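Local coordinates for protein farnesyl diphosphate synthase (Rhodobacter capsulatus, PDB 3M0G) that probably condenses farnesyl diphosphate with isopentenyl diphosphate in a magnesium-dependent prenyl transfer that yields geranylgeranyl diphosphate for carotenoid and diterpene biosynthesis, at residues B[46-51]-B[278-283]; B[76-81]-B[91-96]; B[185-190]-B[202-207]. All blocks are in the same frame, centred on the assembly; numbering follows the deposited sequence.

Contact 1: residues B[46-51]-B[278-283]; sequences AFLAIE and RACARY
Helix segments 46-51 and 278-283 face each other with L48 and C280 at the point of nearest backbone approach, their CA atoms 8.5 Å apart. In the all-helical isoprenyl diphosphate synthase fold this contact joins helix 44-55, early in the chain, to helix 275-285, the last helix of the modelled chain. The contact is buried and small, carried by F47 and L48 on one side and C280 on the other. C280 projects directly at helix 44-55: its SG lies anti to the backbone N (chi1 -178°), and CB and SG together meet the CD2/CE2 part of the F47 ring. CB comes to 4.0 Å from CE2 of F47, and SG sits 4.1 Å from CD2 of the same ring. The sulfur lies 5.1 Å from the ring centroid and 65° off the ring normal, an oblique Cys sulfur-aromatic contact. F47 extends to meet it because its CG is also anti to the backbone N. T276 touches the same phenylalanine from one turn earlier on helix 275-285, while L3 and L7 of helix 3-23 pack against it too, which brings the N-terminal helix into this region of the core. L48 works from a different direction. It leaves its helix pointing past helix 275-285, and one branch turns in, placing CD2 4.3 Å from SG of C280. Seen from SG, the lines to F47 CE2 and L48 CD2 diverge by nearly a right angle.

Contact 2: residues B[76-81]-B[91-96]; sequences YSLVHD and LRRGLP
L78 meets R92 with the two side chains crossing at about a right angle, and a leucine methyl settles over one face of the guanidinium group. CD2 of L78 stands 3.4 Å above the R92 guanidinium plane, displaced toward the rim; it is 3.6 Å from NH2 of R92. Lower on the leucine, CB approaches NE of R92 at 4.0 Å. The arginine starts out toward the helix, with CG anti to the backbone N, and then bends at chi3 (-65°), which turns the flat end broadside to L78. A salt bridge from NH1 to D82 OD1, just beyond the helix end, helps hold the group in this orientation while one face packs on L78. R93 comes to the other branch of the leucine in a different way: L78 CD1 lies at the edge of its guanidinium, near the plane, 4.3 Å from NH2. The two guanidinium planes are inclined by about 75°, and CG of R92 lies over one face of the R93 group. Both arginines come from a beta hairpin whose type I' turn runs from R92 to L95, with R93 and G94 at its corners; R92 N donates to L95 O at 2.8 Å. The hairpin follows a few residues after the first aspartate-rich motif (DDxxxxD), which in this family binds the magnesium ions of the allylic diphosphate and here begins with D81 at the end of helix 60-81. R92 and R93 correspond to the arginine pair that in relatives helps bind the substrate diphosphates, probably with the same role here. Strands 91-92 and 95-96 lie beside that helix end, L95 and P96 reaching Y36 of helix 29-37, while helices 104-121 and 149-159 also pack against segment 76-81.

Contact 3: residues B[185-190]-B[202-207]; sequences FAAQAG and TAYATA. Unlike the reference sequence in segment 202-207: T202 (reference Ala).
T202 meets Q188 where helices 168-194 and 199-219, consecutive in the chain, run back along each other as an antiparallel helical hairpin of the isoprenyl synthase fold. The axes of the two segments approach to 8.7 Å, with an angle of 161° between their N-to-C directions. T202, which differs from the reference sequence (alanine there), brings OG1 to 3.0 Å from CD of Q188, a close fit without a hydrogen bond between them. Each polar end is served elsewhere: T202 OG1 bonds R198 O, and the amide at the end of the extended Q188 chain bonds R198 NH1 through OE1 and S184 OG through NE2. Y204 follows, its ring presenting an edge to A187, whose CB lies near the ring plane and 4.2 Å from CD2; the hydroxyl bonds L277 O. At A205 the helices meet through small side chains, CB to CB of A187 at 3.8 Å, and the CA atoms of A187 and A205 are 6.3 Å apart. T206 turns back on its own helix. Its OG1 donates to T202 O at 2.7 Å, tilted 31° from the carbonyl plane, while T206 N reaches the same oxygen from the opposite face.

Contacts 1 and 3 form one continuous patch of helical core, their centres about 10 Å apart. Y204 joins them: its OH lies 3.6 Å from L48 CD2 and 4.0 Å from C280 CB, while A186 CB packs 3.8 Å from L48 CB. Along the chain both contacts 2 and 3 fall inside the loop closed by contact 1. Contact 2 stands apart, with centres about 23 Å from contact 1 and 25 Å from contact 3, across the chain's centre. It includes the start of the first aspartate-rich motif and so probably lies at the catalytic end of the fold. Helix 199-219 of contact 3 leads at its C-terminal end into the second, DDILD, probably magnesium-binding as in relatives.

Contact 1: residues B[46-51]-B[278-283]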
loop_
_atom_site.group_PDB
_atom_site.type_symbol
_atom_site.label_atom_id
_atom_site.label_comp_id
_atom_site.label_asym_id
_atom_site.label_seq_id
_atom_site.Cartn_x
_atom_site.Cartn_y
_atom_site.Cartn_z
ATOM N N ALA B 46 7.571 5.145 15.280
ATOM C CA ALA B 46 6.414 5.388 16.124
ATOM C C ALA B 46 6.774 6.435 17.183
ATOM O O ALA B 46 5.966 7.299 17.520
ATOM C CB ALA B 46 5.980 4.107 16.772
ATOM N N PHE B 47 8.018 6.381 17.662
ATOM C CA PHE B 47 8.484 7.316 18.667
ATOM C C PHE B 47 8.564 8.729 18.083
ATOM O O PHE B 47 8.063 9.668 18.666
ATOM C CB PHE B 47 9.824 6.844 19.245
ATOM C CG PHE B 47 10.393 7.747 20.287
ATOM C CD1 PHE B 47 10.032 7.605 21.625
ATOM C CD2 PHE B 47 11.317 8.724 19.938
ATOM C CE1 PHE B 47 10.573 8.439 22.603
ATOM C CE2 PHE B 47 11.871 9.562 20.912
ATOM C CZ PHE B 47 11.498 9.418 22.241
ATOM N N LEU B 48 9.149 8.862 16.901
ATOM C CA LEU B 48 9.257 10.144 16.196
ATOM C C LEU B 48 7.922 10.805 15.833
ATOM O O LEU B 48 7.813 12.047 15.839
ATOM C CB LEU B 48 10.084 9.969 14.916
ATOM C CG LEU B 48 11.598 9.759 15.042
ATOM C CD1 LEU B 48 12.138 9.502 13.638
ATOM C CD2 LEU B 48 12.262 10.971 15.620
ATOM N N ALA B 49 6.918 9.985 15.553
ATOM C CA ALA B 49 5.584 10.466 15.237
ATOM C C ALA B 49 4.973 11.038 16.495
ATOM O O ALA B 49 4.488 12.175 16.509
ATOM C CB ALA B 49 4.714 9.321 14.703
ATOM N N ILE B 50 5.012 10.244 17.560
ATOM C CA ILE B 50 4.429 10.658 18.846
ATOM C C ILE B 50 5.141 11.862 19.459
ATOM O O ILE B 50 4.515 12.715 20.145
ATOM C CB ILE B 50 4.416 9.474 19.852
ATOM C CG1 ILE B 50 3.370 8.436 19.416
ATOM C CG2 ILE B 50 4.114 9.974 21.282
ATOM C CD1 ILE B 50 3.548 7.019 20.004
ATOM N N GLU B 51 6.460 11.895 19.273
ATOM C CA GLU B 51 7.267 12.937 19.855
ATOM C C GLU B 51 7.102 14.242 19.101
ATOM O O GLU B 51 7.084 15.308 19.692
ATOM C CB GLU B 51 8.728 12.515 19.924
ATOM C CG GLU B 51 8.989 11.326 20.851
ATOM C CD GLU B 51 8.356 11.464 22.220
ATOM O OE1 GLU B 51 8.824 12.304 23.033
ATOM O OE2 GLU B 51 7.389 10.717 22.496
ATOM N N ARG B 278 16.122 16.037 20.197
ATOM C CA ARG B 278 17.573 16.199 20.158
ATOM C C ARG B 278 18.268 14.985 20.786
ATOM O O ARG B 278 19.236 14.487 20.241
ATOM C CB ARG B 278 18.014 17.523 20.815
ATOM C CG ARG B 278 17.645 18.757 19.974
ATOM C CD ARG B 278 17.974 20.100 20.650
ATOM N NE ARG B 278 18.168 21.136 19.633
ATOM C CZ ARG B 278 18.099 22.448 19.842
ATOM N NH1 ARG B 278 17.829 22.928 21.050
ATOM N NH2 ARG B 278 18.293 23.283 18.828
ATOM N N ALA B 279 17.738 14.487 21.897
ATOM C CA ALA B 279 18.308 13.297 22.559
ATOM C C ALA B 279 18.170 12.036 21.696
ATOM O O ALA B 279 19.088 11.206 21.638
ATOM C CB ALA B 279 17.688 13.099 23.959
ATOM N N CYS B 280 17.042 11.919 20.991
ATOM C CA CYS B 280 16.826 10.784 20.108
ATOM C C CYS B 280 17.867 10.736 18.986
ATOM O O CYS B 280 18.357 9.662 18.646
ATOM C CB CYS B 280 15.420 10.806 19.514
ATOM S SG CYS B 280 15.077 9.382 18.460
ATOM N N ALA B 281 18.195 11.894 18.416
ATOM C CA ALA B 281 19.184 11.969 17.335
ATOM C C ALA B 281 20.550 11.504 17.831
ATOM O O ALA B 281 21.290 10.821 17.123
ATOM C CB ALA B 281 19.271 13.382 16.779
ATOM N N ARG B 282 20.877 11.888 19.055
ATOM C CA ARG B 282 22.136 11.521 19.688
ATOM C C ARG B 282 22.153 10.022 19.992
ATOM O O ARG B 282 23.167 9.352 19.799
ATOM C CB ARG B 282 22.323 12.326 20.985
ATOM C CG ARG B 282 22.541 13.796 20.757
ATOM C CD ARG B 282 23.194 14.447 21.944
ATOM N NE ARG B 282 22.346 14.437 23.131
ATOM C CZ ARG B 282 21.364 15.299 23.379
ATOM N NH1 ARG B 282 21.064 16.249 22.496
ATOM N NH2 ARG B 282 20.672 15.204 24.517
ATOM N N TYR B 283 21.018 9.509 20.461
ATOM C CA TYR B 283 20.839 8.077 20.703
ATOM C C TYR B 283 21.066 7.237 19.435
ATOM O O TYR B 283 21.674 6.166 19.507
ATOM C CB TYR B 283 19.454 7.832 21.309
ATOM C CG TYR B 283 18.821 6.469 21.073
ATOM C CD1 TYR B 283 17.829 6.302 20.107
ATOM C CD2 TYR B 283 19.179 5.365 21.844
ATOM C CE1 TYR B 283 17.227 5.064 19.895
ATOM C CE2 TYR B 283 18.586 4.117 21.643
ATOM C CZ TYR B 283 17.610 3.975 20.669
ATOM O OH TYR B 283 17.013 2.743 20.460
#

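Contact 2: residues B[76-81]-B[91-96]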
loop_
_atom_site.group_PDB
_atom_site.type_symbol
_atom_site.label_atom_id
_atom_site.label_comp_id
_atom_site.label_asym_id
_atom_site.label_seq_id
_atom_site.Cartn_x
_atom_site.Cartn_y
_atom_site.Cartn_z
ATOM N N TYR B 76 5.811 -4.176 7.102
ATOM C CA TYR B 76 5.595 -4.799 5.804
ATOM C C TYR B 76 6.898 -4.804 4.967
ATOM O O TYR B 76 7.188 -5.775 4.241
ATOM C CB TYR B 76 4.413 -4.103 5.067
ATOM C CG TYR B 76 4.810 -3.372 3.828
ATOM C CD1 TYR B 76 4.814 -1.976 3.774
ATOM C CD2 TYR B 76 5.149 -4.072 2.691
ATOM C CE1 TYR B 76 5.193 -1.307 2.623
ATOM C CE2 TYR B 76 5.546 -3.422 1.531
ATOM C CZ TYR B 76 5.554 -2.051 1.498
ATOM O OH TYR B 76 5.940 -1.419 0.351
ATOM N N SER B 77 7.655 -3.713 5.044
ATOM C CA SER B 77 8.867 -3.559 4.261
ATOM C C SER B 77 9.876 -4.652 4.622
ATOM O O SER B 77 10.447 -5.275 3.754
ATOM C CB SER B 77 9.464 -2.154 4.450
ATOM O OG SER B 77 10.223 -2.066 5.641
ATOM N N LEU B 78 10.040 -4.892 5.916
ATOM C CA LEU B 78 10.853 -5.986 6.435
ATOM C C LEU B 78 10.325 -7.366 6.027
ATOM O O LEU B 78 11.096 -8.257 5.666
ATOM C CB LEU B 78 10.908 -5.873 7.961
ATOM C CG LEU B 78 11.449 -4.537 8.505
ATOM C CD1 LEU B 78 11.135 -4.502 9.982
ATOM C CD2 LEU B 78 12.941 -4.327 8.213
ATOM N N VAL B 79 9.011 -7.554 6.080
ATOM C CA VAL B 79 8.438 -8.867 5.745
ATOM C C VAL B 79 8.905 -9.261 4.332
ATOM O O VAL B 79 9.384 -10.381 4.118
ATOM C CB VAL B 79 6.884 -8.887 5.855
ATOM C CG1 VAL B 79 6.313 -10.202 5.370
ATOM C CG2 VAL B 79 6.454 -8.692 7.276
ATOM N N HIS B 80 8.802 -8.321 3.392
ATOM C CA HIS B 80 9.246 -8.578 2.021
ATOM C C HIS B 80 10.769 -8.628 1.864
ATOM O O HIS B 80 11.284 -9.420 1.080
ATOM C CB HIS B 80 8.640 -7.539 1.053
ATOM C CG HIS B 80 7.165 -7.693 0.839
ATOM N ND1 HIS B 80 6.430 -6.818 0.066
ATOM C CD2 HIS B 80 6.289 -8.630 1.284
ATOM C CE1 HIS B 80 5.164 -7.204 0.054
ATOM N NE2 HIS B 80 5.050 -8.298 0.787
ATOM N N ASP B 81 11.482 -7.749 2.563
ATOM C CA ASP B 81 12.932 -7.628 2.381
ATOM C C ASP B 81 13.674 -8.872 2.806
ATOM O O ASP B 81 14.693 -9.227 2.196
ATOM C CB ASP B 81 13.471 -6.391 3.100
ATOM C CG ASP B 81 13.069 -5.112 2.402
ATOM O OD1 ASP B 81 12.606 -5.177 1.237
ATOM O OD2 ASP B 81 13.199 -4.051 3.025
ATOM N N LEU B 91 16.383 -15.255 9.894
ATOM C CA LEU B 91 16.147 -14.716 11.232
ATOM C C LEU B 91 15.923 -13.216 11.238
ATOM O O LEU B 91 16.553 -12.477 10.475
ATOM C CB LEU B 91 17.344 -15.050 12.126
ATOM C CG LEU B 91 17.290 -16.241 13.092
ATOM C CD1 LEU B 91 16.215 -17.271 12.757
ATOM C CD2 LEU B 91 18.676 -16.894 13.216
ATOM N N ARG B 92 15.024 -12.771 12.113
ATOM C CA ARG B 92 14.877 -11.357 12.417
ATOM C C ARG B 92 14.846 -11.212 13.925
ATOM O O ARG B 92 13.970 -11.774 14.592
ATOM C CB ARG B 92 13.620 -10.761 11.771
ATOM C CG ARG B 92 13.417 -9.267 12.094
ATOM C CD ARG B 92 12.693 -8.512 10.974
ATOM N NE ARG B 92 13.474 -8.446 9.732
ATOM C CZ ARG B 92 14.395 -7.524 9.458
ATOM N NH1 ARG B 92 15.045 -7.550 8.306
ATOM N NH2 ARG B 92 14.679 -6.588 10.337
ATOM N N ARG B 93 15.810 -10.458 14.449
ATOM C CA ARG B 93 16.057 -10.354 15.900
ATOM C C ARG B 93 16.044 -11.735 16.580
ATOM O O ARG B 93 15.417 -11.930 17.621
ATOM C CB ARG B 93 15.123 -9.327 16.589
ATOM C CG ARG B 93 13.622 -9.470 16.315
ATOM C CD ARG B 93 12.871 -8.197 16.674
ATOM N NE ARG B 93 12.741 -7.279 15.542
ATOM C CZ ARG B 93 11.588 -6.943 14.960
ATOM N NH1 ARG B 93 10.434 -7.426 15.409
ATOM N NH2 ARG B 93 11.583 -6.103 13.930
ATOM N N GLY B 94 16.722 -12.691 15.945
ATOM C CA GLY B 94 16.900 -14.036 16.502
ATOM C C GLY B 94 15.712 -14.981 16.443
ATOM O O GLY B 94 15.776 -16.081 16.996
ATOM N N LEU B 95 14.635 -14.566 15.781
ATOM C CA LEU B 95 13.447 -15.412 15.597
ATOM C C LEU B 95 13.189 -15.649 14.111
ATOM O O LEU B 95 13.536 -14.799 13.295
ATOM C CB LEU B 95 12.219 -14.765 16.234
ATOM C CG LEU B 95 12.286 -14.523 17.739
ATOM C CD1 LEU B 95 11.949 -13.078 18.029
ATOM C CD2 LEU B 95 11.362 -15.485 18.488
ATOM N N PRO B 96 12.567 -16.793 13.756
ATOM C CA PRO B 96 12.307 -17.094 12.341
ATOM C C PRO B 96 11.541 -15.968 11.651
ATOM O O PRO B 96 10.710 -15.294 12.282
ATOM C CB PRO B 96 11.428 -18.337 12.405
ATOM C CG PRO B 96 11.756 -18.965 13.741
ATOM C CD PRO B 96 11.979 -17.814 14.649
#

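Contact 3: residues B[185-190]-B[202-207]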
loop_
_atom_site.group_PDB
_atom_site.type_symbol
_atom_site.label_atom_id
_atom_site.label_comp_id
_atom_site.label_asym_id
_atom_site.label_seq_id
_atom_site.Cartn_x
_atom_site.Cartn_y
_atom_site.Cartn_z
ATOM N N PHE B 185 8.858 10.897 7.128
ATOM C CA PHE B 185 7.425 10.830 7.360
ATOM C C PHE B 185 7.120 10.878 8.850
ATOM O O PHE B 185 6.323 11.708 9.260
ATOM C CB PHE B 185 6.749 9.607 6.765
ATOM C CG PHE B 185 5.319 9.451 7.221
ATOM C CD1 PHE B 185 4.301 10.219 6.630
ATOM C CD2 PHE B 185 4.988 8.583 8.260
ATOM C CE1 PHE B 185 2.956 10.100 7.048
ATOM C CE2 PHE B 185 3.651 8.449 8.669
ATOM C CZ PHE B 185 2.633 9.215 8.055
ATOM N N ALA B 186 7.723 9.983 9.654
ATOM C CA ALA B 186 7.432 9.933 11.113
ATOM C C ALA B 186 7.658 11.265 11.810
ATOM O O ALA B 186 6.870 11.673 12.688
ATOM C CB ALA B 186 8.265 8.837 11.823
ATOM N N ALA B 187 8.749 11.930 11.438
ATOM C CA ALA B 187 9.149 13.175 12.068
ATOM C C ALA B 187 8.213 14.317 11.716
ATOM O O ALA B 187 7.975 15.188 12.523
ATOM C CB ALA B 187 10.580 13.519 11.690
ATOM N N GLN B 188 7.665 14.285 10.511
ATOM C CA GLN B 188 6.772 15.332 10.057
ATOM C C GLN B 188 5.340 15.103 10.504
ATOM O O GLN B 188 4.526 16.012 10.417
ATOM C CB GLN B 188 6.792 15.416 8.550
ATOM C CG GLN B 188 8.063 15.965 7.965
ATOM C CD GLN B 188 7.985 15.995 6.476
ATOM O OE1 GLN B 188 7.238 16.790 5.917
ATOM N NE2 GLN B 188 8.749 15.117 5.804
ATOM N N ALA B 189 5.038 13.885 10.948
ATOM C CA ALA B 189 3.668 13.486 11.272
ATOM C C ALA B 189 3.041 14.386 12.339
ATOM O O ALA B 189 1.859 14.706 12.265
ATOM C CB ALA B 189 3.632 12.004 11.707
ATOM N N GLY B 190 3.837 14.808 13.317
ATOM C CA GLY B 190 3.343 15.739 14.359
ATOM C C GLY B 190 2.986 17.111 13.792
ATOM O O GLY B 190 1.969 17.702 14.171
ATOM N N THR B 202 11.377 18.305 8.853
ATOM C CA THR B 202 11.945 17.739 7.604
ATOM C C THR B 202 13.487 17.822 7.563
ATOM O O THR B 202 14.168 16.888 7.115
ATOM C CB THR B 202 11.326 18.421 6.351
ATOM O OG1 THR B 202 9.904 18.282 6.392
ATOM C CG2 THR B 202 11.838 17.792 5.053
ATOM N N ALA B 203 14.035 18.929 8.048
ATOM C CA ALA B 203 15.481 19.148 8.043
ATOM C C ALA B 203 16.164 18.255 9.079
ATOM O O ALA B 203 17.186 17.632 8.793
ATOM C CB ALA B 203 15.809 20.642 8.277
ATOM N N TYR B 204 15.592 18.241 10.284
ATOM C CA TYR B 204 15.926 17.310 11.364
ATOM C C TYR B 204 16.028 15.876 10.849
ATOM O O TYR B 204 17.020 15.183 11.078
ATOM C CB TYR B 204 14.867 17.410 12.476
ATOM C CG TYR B 204 14.899 16.301 13.521
ATOM C CD1 TYR B 204 15.852 16.301 14.559
ATOM C CD2 TYR B 204 13.972 15.257 13.481
ATOM C CE1 TYR B 204 15.880 15.271 15.515
ATOM C CE2 TYR B 204 13.990 14.223 14.434
ATOM C CZ TYR B 204 14.934 14.238 15.444
ATOM O OH TYR B 204 14.949 13.221 16.380
ATOM N N ALA B 205 15.000 15.455 10.136
ATOM C CA ALA B 205 14.875 14.076 9.657
ATOM C C ALA B 205 15.866 13.702 8.546
ATOM O O ALA B 205 16.389 12.591 8.532
ATOM C CB ALA B 205 13.434 13.841 9.202
ATOM N N THR B 206 16.116 14.640 7.634
ATOM C CA THR B 206 17.111 14.489 6.573
ATOM C C THR B 206 18.488 14.206 7.202
ATOM O O THR B 206 19.196 13.287 6.773
ATOM C CB THR B 206 17.186 15.776 5.684
ATOM O OG1 THR B 206 15.891 16.084 5.152
ATOM C CG2 THR B 206 18.167 15.601 4.537
ATOM N N ALA B 207 18.850 14.973 8.237
ATOM C CA ALA B 207 20.124 14.764 8.941
ATOM C C ALA B 207 20.125 13.493 9.791
ATOM O O ALA B 207 21.077 12.704 9.718
ATOM C CB ALA B 207 20.518 15.980 9.764
#